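Local coordinates for WbbZ protein (Klebsiella pneumoniae subsp. pneumoniae NTUH-K2044, PDB 6X1L), which is of unknown function but belongs to the polysaccharide pyruvyl transferase family and may therefore add pyruvyl groups to surface polysaccharide, at residues 37-42 / 204-209; 52-55 / 61-64; 87-92 / 97-102; 152-157 / 212-217. One frame throughout, in Å; residues are numbered along the deposited sequence.

Interaction 1 (37-42 / 204-209); sequences VIASAT and FLARNS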
loop_
_atom_site.group_PDB
_atom_site.type_symbol
_atom_site.label_atom_id
_atom_site.label_comp_id
_atom_site.label_asym_id
_atom_site.label_seq_id
_atom_site.Cartn_x
_atom_site.Cartn_y
_atom_site.Cartn_z
ATOM N N VAL A 37 -0.916 3.352 10.182
ATOM C CA VAL A 37 -2.049 4.191 10.561
ATOM C C VAL A 37 -1.711 5.025 11.792
ATOM O O VAL A 37 -2.063 6.209 11.871
ATOM C CB VAL A 37 -3.299 3.324 10.796
ATOM C CG1 VAL A 37 -4.476 4.192 11.185
ATOM C CG2 VAL A 37 -3.616 2.498 9.544
ATOM N N ILE A 38 -1.030 4.426 12.772
ATOM C CA ILE A 38 -0.623 5.181 13.959
ATOM C C ILE A 38 0.297 6.325 13.562
ATOM O O ILE A 38 0.163 7.450 14.057
ATOM C CB ILE A 38 0.051 4.253 14.988
ATOM C CG1 ILE A 38 -0.897 3.126 15.390
ATOM C CG2 ILE A 38 0.481 5.047 16.230
ATOM C CD1 ILE A 38 -0.329 2.197 16.434
ATOM N N ALA A 39 1.219 6.066 12.632
ATOM C CA ALA A 39 2.155 7.104 12.220
ATOM C C ALA A 39 1.440 8.215 11.462
ATOM O O ALA A 39 1.676 9.401 11.721
ATOM C CB ALA A 39 3.278 6.500 11.383
ATOM N N SER A 40 0.567 7.848 10.515
ATOM C CA SER A 40 -0.223 8.847 9.800
ATOM C C SER A 40 -0.932 9.778 10.776
ATOM O O SER A 40 -0.842 11.005 10.664
ATOM C CB SER A 40 -1.245 8.161 8.888
ATOM O OG SER A 40 -0.623 7.220 8.032
ATOM N N ALA A 41 -1.648 9.200 11.742
ATOM C CA ALA A 41 -2.361 9.999 12.735
ATOM C C ALA A 41 -1.412 10.818 13.600
ATOM O O ALA A 41 -1.757 11.928 14.020
ATOM C CB ALA A 41 -3.220 9.092 13.613
ATOM N N THR A 42 -0.219 10.294 13.881
ATOM C CA THR A 42 0.756 11.071 14.639
ATOM C C THR A 42 1.253 12.261 13.829
ATOM O O THR A 42 1.444 13.353 14.374
ATOM C CB THR A 42 1.921 10.179 15.065
ATOM O OG1 THR A 42 1.416 9.057 15.798
ATOM C CG2 THR A 42 2.884 10.950 15.956
ATOM N N PHE A 204 4.727 10.334 3.859
ATOM C CA PHE A 204 3.955 10.083 2.647
ATOM C C PHE A 204 3.608 8.606 2.520
ATOM O O PHE A 204 2.452 8.246 2.265
ATOM C CB PHE A 204 4.729 10.573 1.424
ATOM C CG PHE A 204 4.813 12.068 1.331
ATOM C CD1 PHE A 204 3.847 12.787 0.640
ATOM C CD2 PHE A 204 5.852 12.755 1.939
ATOM C CE1 PHE A 204 3.920 14.164 0.553
ATOM C CE2 PHE A 204 5.931 14.134 1.859
ATOM C CZ PHE A 204 4.963 14.840 1.165
ATOM N N LEU A 205 4.597 7.735 2.727
ATOM C CA LEU A 205 4.349 6.299 2.682
ATOM C C LEU A 205 3.342 5.878 3.744
ATOM O O LEU A 205 2.474 5.036 3.479
ATOM C CB LEU A 205 5.671 5.544 2.841
ATOM C CG LEU A 205 5.646 4.017 2.814
ATOM C CD1 LEU A 205 4.792 3.504 1.662
ATOM C CD2 LEU A 205 7.067 3.493 2.698
ATOM N N ALA A 206 3.423 6.460 4.949
ATOM C CA ALA A 206 2.449 6.118 5.981
ATOM C C ALA A 206 1.046 6.550 5.574
ATOM O O ALA A 206 0.084 5.789 5.726
ATOM C CB ALA A 206 2.837 6.755 7.330
ATOM N N ARG A 207 0.903 7.776 5.071
ATOM C CA ARG A 207 -0.435 8.262 4.744
ATOM C C ARG A 207 -1.017 7.534 3.533
ATOM O O ARG A 207 -2.218 7.238 3.498
ATOM C CB ARG A 207 -0.404 9.772 4.507
ATOM C CG ARG A 207 -0.287 10.576 5.814
ATOM C CD ARG A 207 -0.826 11.984 5.632
ATOM N NE ARG A 207 -0.734 12.791 6.849
ATOM C CZ ARG A 207 0.265 13.629 7.107
ATOM N NH1 ARG A 207 1.256 13.762 6.238
ATOM N NH2 ARG A 207 0.272 14.340 8.229
ATOM N N ASN A 208 -0.186 7.219 2.539
ATOM C CA ASN A 208 -0.716 6.553 1.352
ATOM C C ASN A 208 -1.022 5.083 1.621
ATOM O O ASN A 208 -2.014 4.555 1.105
ATOM C CB ASN A 208 0.251 6.726 0.185
ATOM C CG ASN A 208 0.208 8.125 -0.385
ATOM O OD1 ASN A 208 -0.858 8.730 -0.486
ATOM N ND2 ASN A 208 1.364 8.653 -0.748
ATOM N N SER A 209 -0.211 4.413 2.444
ATOM C CA SER A 209 -0.585 3.076 2.895
ATOM C C SER A 209 -1.907 3.104 3.650
ATOM O O SER A 209 -2.734 2.195 3.509
ATOM C CB SER A 209 0.512 2.480 3.773
ATOM O OG SER A 209 0.064 1.276 4.378
#
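Ala-206 faces Ala-39 and Ser-40 where two helices cross, helix 33-48, which lies between strands 23-27 and 53-55 of the six-stranded parallel sheet, and helix 203-218, which leads into the four-stranded one; two such sheets fit the GT-B-like family of this chain. The short axes come within 8.1 Å with a signed crossing angle of -115°, an approach that small side chains permit. The Ala-206 methyl points toward helix 33-48, and its CB lies 4.1 Å from Ala-39 CB and 3.6 Å from Ser-40 OG. The serine hydroxyl stands beside the Ala-206 C=O, not beyond its oxygen, with Ser-40 OG 2.8 Å from Ala-206 O, and is spent on other partners: it bonds to Gly-36 O in its own helix and to Thr-210 OG1, which in turn bonds to Ala-206 O. Serine suits this buried place because it is small and its hydroxyl can be satisfied by the helix itself. Arg-207 follows, and an extended chain from CG to NE carries its guanidinium past the crossing to salt bridges of NH2 with Asp-44 and Glu-47, both on helix 33-48. The aliphatic root of that arginine is what touches here: Arg-207 CG rests 4.0 Å from Ser-40 CB.

Interaction 2 (52-55 / 61-64); sequences TYIP and RYSS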
loop_
_atom_site.group_PDB
_atom_site.type_symbol
_atom_site.label_atom_id
_atom_site.label_comp_id
_atom_site.label_asym_id
_atom_site.label_seq_id
_atom_site.Cartn_x
_atom_site.Cartn_y
_atom_site.Cartn_z
ATOM N N THR A 52 6.820 20.847 15.730
ATOM C CA THR A 52 7.918 20.455 14.863
ATOM C C THR A 52 8.739 19.353 15.520
ATOM O O THR A 52 8.794 19.232 16.747
ATOM C CB THR A 52 8.812 21.652 14.539
ATOM O OG1 THR A 52 9.369 22.176 15.749
ATOM C CG2 THR A 52 8.006 22.742 13.844
ATOM N N TYR A 53 9.377 18.540 14.684
ATOM C CA TYR A 53 10.172 17.421 15.160
ATOM C C TYR A 53 11.313 17.183 14.184
ATOM O O TYR A 53 11.304 17.677 13.053
ATOM C CB TYR A 53 9.323 16.151 15.311
ATOM C CG TYR A 53 8.767 15.625 13.997
ATOM C CD1 TYR A 53 7.588 16.138 13.466
ATOM C CD2 TYR A 53 9.420 14.621 13.292
ATOM C CE1 TYR A 53 7.078 15.665 12.267
ATOM C CE2 TYR A 53 8.915 14.141 12.088
ATOM C CZ TYR A 53 7.743 14.668 11.586
ATOM O OH TYR A 53 7.231 14.201 10.399
ATOM N N ILE A 54 12.307 16.430 14.643
ATOM C CA ILE A 54 13.355 15.933 13.759
ATOM C C ILE A 54 13.283 14.413 13.801
ATOM O O ILE A 54 13.090 13.832 14.881
ATOM C CB ILE A 54 14.746 16.456 14.156
ATOM C CG1 ILE A 54 15.113 16.023 15.577
ATOM C CG2 ILE A 54 14.806 17.971 14.026
ATOM C CD1 ILE A 54 16.580 16.182 15.897
ATOM N N PRO A 55 13.390 13.732 12.662
ATOM C CA PRO A 55 13.317 12.268 12.678
ATOM C C PRO A 55 14.573 11.670 13.291
ATOM O O PRO A 55 15.682 12.172 13.095
ATOM C CB PRO A 55 13.181 11.901 11.194
ATOM C CG PRO A 55 13.817 13.045 10.469
ATOM C CD PRO A 55 13.533 14.272 11.298
ATOM N N ARG A 61 24.258 12.574 17.027
ATOM C CA ARG A 61 24.472 12.921 18.425
ATOM C C ARG A 61 23.346 13.829 18.902
ATOM O O ARG A 61 23.111 14.895 18.323
ATOM C CB ARG A 61 25.832 13.592 18.609
ATOM C CG ARG A 61 26.193 14.566 17.503
ATOM C CD ARG A 61 27.588 15.135 17.699
ATOM N NE ARG A 61 27.676 15.969 18.894
ATOM C CZ ARG A 61 27.443 17.278 18.909
ATOM N NH1 ARG A 61 27.104 17.904 17.790
ATOM N NH2 ARG A 61 27.547 17.961 20.042
ATOM N N TYR A 62 22.650 13.401 19.950
ATOM C CA TYR A 62 21.579 14.177 20.551
ATOM C C TYR A 62 21.982 14.632 21.948
ATOM O O TYR A 62 22.906 14.091 22.565
ATOM C CB TYR A 62 20.281 13.366 20.612
ATOM C CG TYR A 62 19.800 12.893 19.258
ATOM C CD1 TYR A 62 19.251 13.783 18.345
ATOM C CD2 TYR A 62 19.895 11.557 18.895
ATOM C CE1 TYR A 62 18.811 13.355 17.102
ATOM C CE2 TYR A 62 19.457 11.118 17.656
ATOM C CZ TYR A 62 18.917 12.022 16.765
ATOM O OH TYR A 62 18.479 11.588 15.534
ATOM N N SER A 63 21.272 15.643 22.442
ATOM C CA SER A 63 21.589 16.254 23.726
ATOM C C SER A 63 20.884 15.499 24.847
ATOM O O SER A 63 19.656 15.370 24.843
ATOM C CB SER A 63 21.180 17.725 23.728
ATOM O OG SER A 63 21.324 18.288 25.020
ATOM N N SER A 64 21.664 15.010 25.812
ATOM C CA SER A 64 21.121 14.328 26.980
ATOM C C SER A 64 20.413 15.272 27.944
ATOM O O SER A 64 19.964 14.821 29.004
ATOM C CB SER A 64 22.242 13.588 27.711
ATOM O OG SER A 64 21.769 12.991 28.904
#
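Ile-54 meets Tyr-62 through the outermost methyl of the isoleucine, where the loop after strand 53-55 comes back beside that strand at the surface. Strand 53-55 is an outer strand of the six-stranded parallel sheet. Backbone hydrogen bonds of Ile-54 with Phe-24 and Tyr-26 hold it to strand 23-27, and its CB points toward segment 61-64. CG1 takes the crowded position between the backbone N and the carbonyl carbon (chi1 60°), and CD1 extends to 3.8 Å from Tyr-62 CE1. The methyl arrives at the ring edge, near the ring plane, and the two side chains run past one another, pointing opposite ways. A beta-branched residue suits the strand, while its long branch and the tyrosine ring together bridge a wide gap: the nearest CA atoms, of Ile-54 and Tyr-62, are 10.8 Å apart. Pro-55 comes next, its CB pointing away from segment 61-64; having no backbone N-H, it offers no donor at this strand end. Its carbonyl only borders the phenol, Pro-55 O lying 3.8 Å from Tyr-62 OH. The tyrosine hydroxyl instead accepts a hydrogen bond from the backbone N of Arg-57, and its ring meets Phe-96. With no hydrogen bond across the segments and only 89 Å² buried, the contact is probably modest, resting on dispersion between a methyl and a ring edge, while the polar end of Tyr-62 is fixed by the loop.

Interaction 3 (87-92 / 97-102); sequences DFIQNN and HKVIIM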
loop_
_atom_site.group_PDB
_atom_site.type_symbol
_atom_site.label_atom_id
_atom_site.label_comp_id
_atom_site.label_asym_id
_atom_site.label_seq_id
_atom_site.Cartn_x
_atom_site.Cartn_y
_atom_site.Cartn_z
ATOM N N ASP A 87 14.466 -3.182 22.619
ATOM C CA ASP A 87 15.894 -3.004 22.375
ATOM C C ASP A 87 16.205 -1.585 21.915
ATOM O O ASP A 87 17.242 -1.024 22.283
ATOM C CB ASP A 87 16.384 -4.022 21.344
ATOM C CG ASP A 87 16.388 -5.442 21.882
ATOM O OD1 ASP A 87 16.124 -5.625 23.089
ATOM O OD2 ASP A 87 16.654 -6.375 21.093
ATOM N N PHE A 88 15.324 -0.990 21.106
ATOM C CA PHE A 88 15.557 0.375 20.646
ATOM C C PHE A 88 15.581 1.355 21.812
ATOM O O PHE A 88 16.450 2.231 21.881
ATOM C CB PHE A 88 14.487 0.789 19.635
ATOM C CG PHE A 88 14.679 2.178 19.095
ATOM C CD1 PHE A 88 15.519 2.403 18.016
ATOM C CD2 PHE A 88 14.031 3.260 19.670
ATOM C CE1 PHE A 88 15.706 3.679 17.519
ATOM C CE2 PHE A 88 14.216 4.540 19.179
ATOM C CZ PHE A 88 15.054 4.750 18.102
ATOM N N ILE A 89 14.630 1.225 22.735
ATOM C CA ILE A 89 14.550 2.164 23.845
ATOM C C ILE A 89 15.724 1.972 24.795
ATOM O O ILE A 89 16.342 2.945 25.241
ATOM C CB ILE A 89 13.200 2.015 24.565
ATOM C CG1 ILE A 89 12.060 2.407 23.623
ATOM C CG2 ILE A 89 13.170 2.859 25.825
ATOM C CD1 ILE A 89 10.688 2.320 24.250
ATOM N N GLN A 90 16.068 0.719 25.100
ATOM C CA GLN A 90 17.126 0.465 26.071
ATOM C C GLN A 90 18.485 0.912 25.548
ATOM O O GLN A 90 19.325 1.393 26.319
ATOM C CB GLN A 90 17.154 -1.017 26.441
ATOM C CG GLN A 90 18.048 -1.326 27.627
ATOM C CD GLN A 90 17.943 -2.766 28.077
ATOM O OE1 GLN A 90 18.015 -3.060 29.271
ATOM N NE2 GLN A 90 17.777 -3.676 27.123
ATOM N N ASN A 91 18.721 0.768 24.245
ATOM C CA ASN A 91 19.996 1.166 23.662
ATOM C C ASN A 91 20.104 2.667 23.428
ATOM O O ASN A 91 21.212 3.162 23.203
ATOM C CB ASN A 91 20.225 0.427 22.340
ATOM C CG ASN A 91 20.352 -1.075 22.524
ATOM O OD1 ASN A 91 20.768 -1.551 23.580
ATOM N ND2 ASN A 91 19.994 -1.830 21.491
ATOM N N ASN A 92 18.993 3.400 23.478
ATOM C CA ASN A 92 18.992 4.823 23.171
ATOM C C ASN A 92 18.501 5.694 24.319
ATOM O O ASN A 92 18.513 6.924 24.186
ATOM C CB ASN A 92 18.136 5.090 21.924
ATOM C CG ASN A 92 18.646 4.356 20.696
ATOM O OD1 ASN A 92 19.829 4.422 20.364
ATOM N ND2 ASN A 92 17.753 3.642 20.021
ATOM N N HIS A 97 17.070 13.420 27.231
ATOM C CA HIS A 97 16.661 13.889 28.552
ATOM C C HIS A 97 15.468 13.096 29.070
ATOM O O HIS A 97 15.424 12.724 30.250
ATOM C CB HIS A 97 16.335 15.381 28.490
ATOM C CG HIS A 97 15.832 15.950 29.780
ATOM N ND1 HIS A 97 14.508 16.274 29.984
ATOM C CD2 HIS A 97 16.476 16.264 30.930
ATOM C CE1 HIS A 97 14.356 16.756 31.204
ATOM N NE2 HIS A 97 15.536 16.761 31.798
ATOM N N LYS A 98 14.493 12.834 28.201
ATOM C CA LYS A 98 13.318 12.039 28.525
ATOM C C LYS A 98 12.980 11.163 27.330
ATOM O O LYS A 98 13.388 11.438 26.198
ATOM C CB LYS A 98 12.100 12.910 28.867
ATOM C CG LYS A 98 12.247 13.771 30.103
ATOM C CD LYS A 98 12.306 12.920 31.352
ATOM C CE LYS A 98 12.362 13.785 32.599
ATOM N NZ LYS A 98 12.493 12.945 33.815
ATOM N N VAL A 99 12.226 10.102 27.591
ATOM C CA VAL A 99 11.649 9.271 26.542
ATOM C C VAL A 99 10.142 9.278 26.737
ATOM O O VAL A 99 9.635 8.814 27.768
ATOM C CB VAL A 99 12.206 7.841 26.552
ATOM C CG1 VAL A 99 11.336 6.934 25.689
ATOM C CG2 VAL A 99 13.633 7.838 26.036
ATOM N N ILE A 100 9.425 9.817 25.756
ATOM C CA ILE A 100 7.970 9.871 25.777
ATOM C C ILE A 100 7.445 8.727 24.922
ATOM O O ILE A 100 7.703 8.675 23.712
ATOM C CB ILE A 100 7.447 11.223 25.270
ATOM C CG1 ILE A 100 7.909 12.355 26.186
ATOM C CG2 ILE A 100 5.930 11.198 25.176
ATOM C CD1 ILE A 100 7.422 13.717 25.753
ATOM N N ILE A 101 6.715 7.810 25.547
ATOM C CA ILE A 101 6.101 6.696 24.837
ATOM C C ILE A 101 4.683 7.112 24.465
ATOM O O ILE A 101 3.824 7.265 25.336
ATOM C CB ILE A 101 6.111 5.416 25.681
ATOM C CG1 ILE A 101 7.553 4.988 25.966
ATOM C CG2 ILE A 101 5.346 4.307 24.973
ATOM C CD1 ILE A 101 7.670 3.700 26.752
HETATM N N MSE A 102 4.443 7.310 23.172
HETATM C CA MSE A 102 3.122 7.696 22.677
HETATM C C MSE A 102 2.115 6.565 22.959
HETATM O O MSE A 102 2.535 5.435 23.208
HETATM C CB MSE A 102 3.215 8.043 21.184
HETATM C CG MSE A 102 4.136 9.231 20.915
HETATM SE SE MSE A 102 3.506 10.925 21.702
HETATM C CE MSE A 102 2.390 11.498 20.191
#
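Asp-87 O receives the backbone hydrogen bond of Asn-91 N at 3.0 Å, a bond of helix 84-92 beside strand 98-104. Asn-92 N bonds to Ile-89 O at 3.2 Å. Close by, the amide of Asn-92 is folded over the Phe-88 ring, with ND2 3.1 Å above the plane and over its centre, and that ring also makes an edge-to-face contact with Tyr-56. None of these groups takes part in the contact with the strand, which is made by aliphatic side chains.

Ile-89 carries that contact, its CB pointing toward the strand and both branches in use. CG2, anti to the backbone N, stands 4.5 Å from Val-99 CG1, a loose contact. The other branch runs out extended (chi2 -179°), and Ile-89 CD1 reaches Ile-101 CD1 at 4.2 Å, the two side chains crossing at about a right angle. Val-99 and Ile-101 lie two apart on the strand and so share one face of the sheet; beta-branched residues suit an extended backbone and fill this buried layer. Phe-120 on the next strand touches both Ile-89 and Val-99, while Ile-100 and Met-102 (selenomethionine) pack toward helix 6-21. Aliphatic packing of a helix on the strand that follows it is typical of a beta-alpha-beta crossover, built here from strand 67-71, helix 84-92 and strand 98-104 of the parallel sheet.

Interaction 4 (152-157 / 212-217); sequences FYLDLN and CMINFL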
loop_
_atom_site.group_PDB
_atom_site.type_symbol
_atom_site.label_atom_id
_atom_site.label_comp_id
_atom_site.label_asym_id
_atom_site.label_seq_id
_atom_site.Cartn_x
_atom_site.Cartn_y
_atom_site.Cartn_z
ATOM N N PHE A 152 -7.230 7.453 16.564
ATOM C CA PHE A 152 -8.443 8.246 16.703
ATOM C C PHE A 152 -8.208 9.715 16.373
ATOM O O PHE A 152 -9.178 10.444 16.137
ATOM C CB PHE A 152 -9.023 8.061 18.108
ATOM C CG PHE A 152 -9.478 6.650 18.376
ATOM C CD1 PHE A 152 -10.740 6.226 17.979
ATOM C CD2 PHE A 152 -8.630 5.737 18.978
ATOM C CE1 PHE A 152 -11.156 4.924 18.197
ATOM C CE2 PHE A 152 -9.038 4.432 19.205
ATOM C CZ PHE A 152 -10.304 4.025 18.812
ATOM N N TYR A 153 -6.948 10.152 16.302
ATOM C CA TYR A 153 -6.600 11.499 15.860
ATOM C C TYR A 153 -6.513 11.632 14.343
ATOM O O TYR A 153 -6.171 12.714 13.857
ATOM C CB TYR A 153 -5.258 11.936 16.457
ATOM C CG TYR A 153 -5.344 12.506 17.857
ATOM C CD1 TYR A 153 -5.578 13.862 18.059
ATOM C CD2 TYR A 153 -5.176 11.695 18.970
ATOM C CE1 TYR A 153 -5.654 14.393 19.332
ATOM C CE2 TYR A 153 -5.248 12.216 20.250
ATOM C CZ TYR A 153 -5.487 13.566 20.422
ATOM O OH TYR A 153 -5.562 14.091 21.692
ATOM N N LEU A 154 -6.795 10.569 13.593
ATOM C CA LEU A 154 -6.623 10.610 12.143
ATOM C C LEU A 154 -7.538 11.657 11.519
ATOM O O LEU A 154 -8.747 11.669 11.764
ATOM C CB LEU A 154 -6.907 9.230 11.551
ATOM C CG LEU A 154 -6.515 8.973 10.092
ATOM C CD1 LEU A 154 -5.004 8.909 9.945
ATOM C CD2 LEU A 154 -7.160 7.684 9.612
ATOM N N ASP A 155 -6.954 12.545 10.713
ATOM C CA ASP A 155 -7.713 13.556 9.975
ATOM C C ASP A 155 -8.380 12.875 8.782
ATOM O O ASP A 155 -7.935 12.970 7.635
ATOM C CB ASP A 155 -6.801 14.698 9.545
ATOM C CG ASP A 155 -7.558 15.837 8.895
ATOM O OD1 ASP A 155 -8.807 15.820 8.928
ATOM O OD2 ASP A 155 -6.902 16.747 8.347
ATOM N N LEU A 156 -9.505 12.214 9.069
ATOM C CA LEU A 156 -10.043 11.181 8.188
ATOM C C LEU A 156 -10.388 11.701 6.796
ATOM O O LEU A 156 -10.238 10.971 5.812
ATOM C CB LEU A 156 -11.277 10.555 8.839
ATOM C CG LEU A 156 -11.932 9.357 8.154
ATOM C CD1 LEU A 156 -10.957 8.194 8.063
ATOM C CD2 LEU A 156 -13.189 8.949 8.905
ATOM N N ASN A 157 -10.841 12.950 6.684
ATOM C CA ASN A 157 -11.419 13.398 5.423
ATOM C C ASN A 157 -10.392 13.544 4.308
ATOM O O ASN A 157 -10.776 13.565 3.132
ATOM C CB ASN A 157 -12.165 14.715 5.627
ATOM C CG ASN A 157 -13.494 14.522 6.328
ATOM O OD1 ASN A 157 -13.550 14.400 7.550
ATOM N ND2 ASN A 157 -14.572 14.484 5.553
ATOM N N CYS A 212 -4.742 3.325 1.248
ATOM C CA CYS A 212 -5.030 2.011 0.677
ATOM C C CYS A 212 -5.989 1.221 1.559
ATOM O O CYS A 212 -7.014 0.718 1.086
ATOM C CB CYS A 212 -3.733 1.230 0.478
ATOM S SG CYS A 212 -2.715 1.806 -0.895
HETATM N N MSE A 213 -5.671 1.098 2.844
HETATM C CA MSE A 213 -6.518 0.334 3.752
HETATM C C MSE A 213 -7.917 0.930 3.811
HETATM O O MSE A 213 -8.916 0.209 3.782
HETATM C CB MSE A 213 -5.912 0.293 5.160
HETATM C CG MSE A 213 -4.540 -0.374 5.244
HETATM SE SE MSE A 213 -3.916 -0.305 7.117
HETATM C CE MSE A 213 -5.001 -1.748 7.833
ATOM N N ILE A 214 -7.975 2.261 3.893
ATOM C CA ILE A 214 -9.262 2.951 3.937
ATOM C C ILE A 214 -10.022 2.762 2.627
ATOM O O ILE A 214 -11.229 2.485 2.634
ATOM C CB ILE A 214 -9.054 4.440 4.269
ATOM C CG1 ILE A 214 -8.651 4.602 5.738
ATOM C CG2 ILE A 214 -10.311 5.247 3.950
ATOM C CD1 ILE A 214 -8.434 6.034 6.155
ATOM N N ASN A 215 -9.337 2.911 1.482
ATOM C CA ASN A 215 -9.987 2.674 0.192
ATOM C C ASN A 215 -10.627 1.296 0.148
ATOM O O ASN A 215 -11.751 1.139 -0.343
ATOM C CB ASN A 215 -8.986 2.802 -0.956
ATOM C CG ASN A 215 -8.501 4.217 -1.164
ATOM O OD1 ASN A 215 -9.144 5.183 -0.753
ATOM N ND2 ASN A 215 -7.359 4.345 -1.818
ATOM N N PHE A 216 -9.914 0.282 0.643
ATOM C CA PHE A 216 -10.449 -1.074 0.644
ATOM C C PHE A 216 -11.725 -1.152 1.469
ATOM O O PHE A 216 -12.739 -1.697 1.018
ATOM C CB PHE A 216 -9.396 -2.044 1.182
ATOM C CG PHE A 216 -9.894 -3.450 1.338
ATOM C CD1 PHE A 216 -9.912 -4.316 0.252
ATOM C CD2 PHE A 216 -10.351 -3.909 2.567
ATOM C CE1 PHE A 216 -10.370 -5.612 0.385
ATOM C CE2 PHE A 216 -10.816 -5.207 2.706
ATOM C CZ PHE A 216 -10.823 -6.059 1.613
ATOM N N LEU A 217 -11.695 -0.588 2.678
ATOM C CA LEU A 217 -12.808 -0.752 3.607
ATOM C C LEU A 217 -14.024 0.070 3.205
ATOM O O LEU A 217 -15.157 -0.331 3.492
ATOM C CB LEU A 217 -12.359 -0.365 5.018
ATOM C CG LEU A 217 -11.251 -1.232 5.614
ATOM C CD1 LEU A 217 -10.683 -0.575 6.867
ATOM C CD2 LEU A 217 -11.789 -2.620 5.929
#
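A hydrophobic seam joins helix 203-218 to the loop between strands 144-146 and 167-172, and Ile-214 projects from the helix into it. Its chain is extended (chi2 -180°), which delivers CD1 to two leucine methyls at once: Ile-214 CD1 lies 3.8 Å from Leu-156 CD1 and 4.0 Å from Leu-154 CD2. The two leucine methyls are in contact with each other, Leu-154 CD2 and Leu-156 CD1 being 4.1 Å apart, so the three ends form a nearly equilateral triangle. Leu-154 and Ile-214 reach toward each other tip to tip, whereas Leu-156 comes in at a slant across the isoleucine. Between the leucines Asp-155 is the centre of an inverse gamma turn, a tight bend that probably helps Leu-154 and Leu-156 converge on one helix side chain. The aspartate itself is exposed, and its backbone N bonds to Asp-44 OD2 on helix 33-48.

In the two-sheet fold of this GT-B-like family, this loop belongs to the connection between the six-stranded and the four-stranded sheet. Leucine suits both positions: with CG anti to the backbone N (chi1 -168° and -174°), each sends a methyl to the isoleucine. Tyr-159 completes the setting, touching both Leu-154 and Ile-214, and Leu-233 of helix 228-236 packs on Leu-154. Other residues of the same helical turns serve the dimer: Cys-212 packs on Trp-195 and Phe-216 on Tyr-199, both of the second subunit.

From the N terminus, residues 37-42 on helix 33-48 open the loop that interaction 1 closes at 204-209. Nested inside it, interaction 2 closes a short loop after strand 53-55, and interaction 3 another between helix 84-92 and strand 98-104. Those two, in series, reach the same six-stranded sheet and touch through Ser-64 and His-97. Residues 152-157 open interaction 4 before interaction 1 closes, and 212-217 close it afterwards, so the two loops cross. Both use helix 203-218, touch the second subunit and pack together, with Val-37 against Met-213. Interactions 2 and 3 stay within the six-stranded half; interaction 1 joins it to helix 203-218, which leads to the four-stranded sheet, and interaction 4 adds the connecting loop.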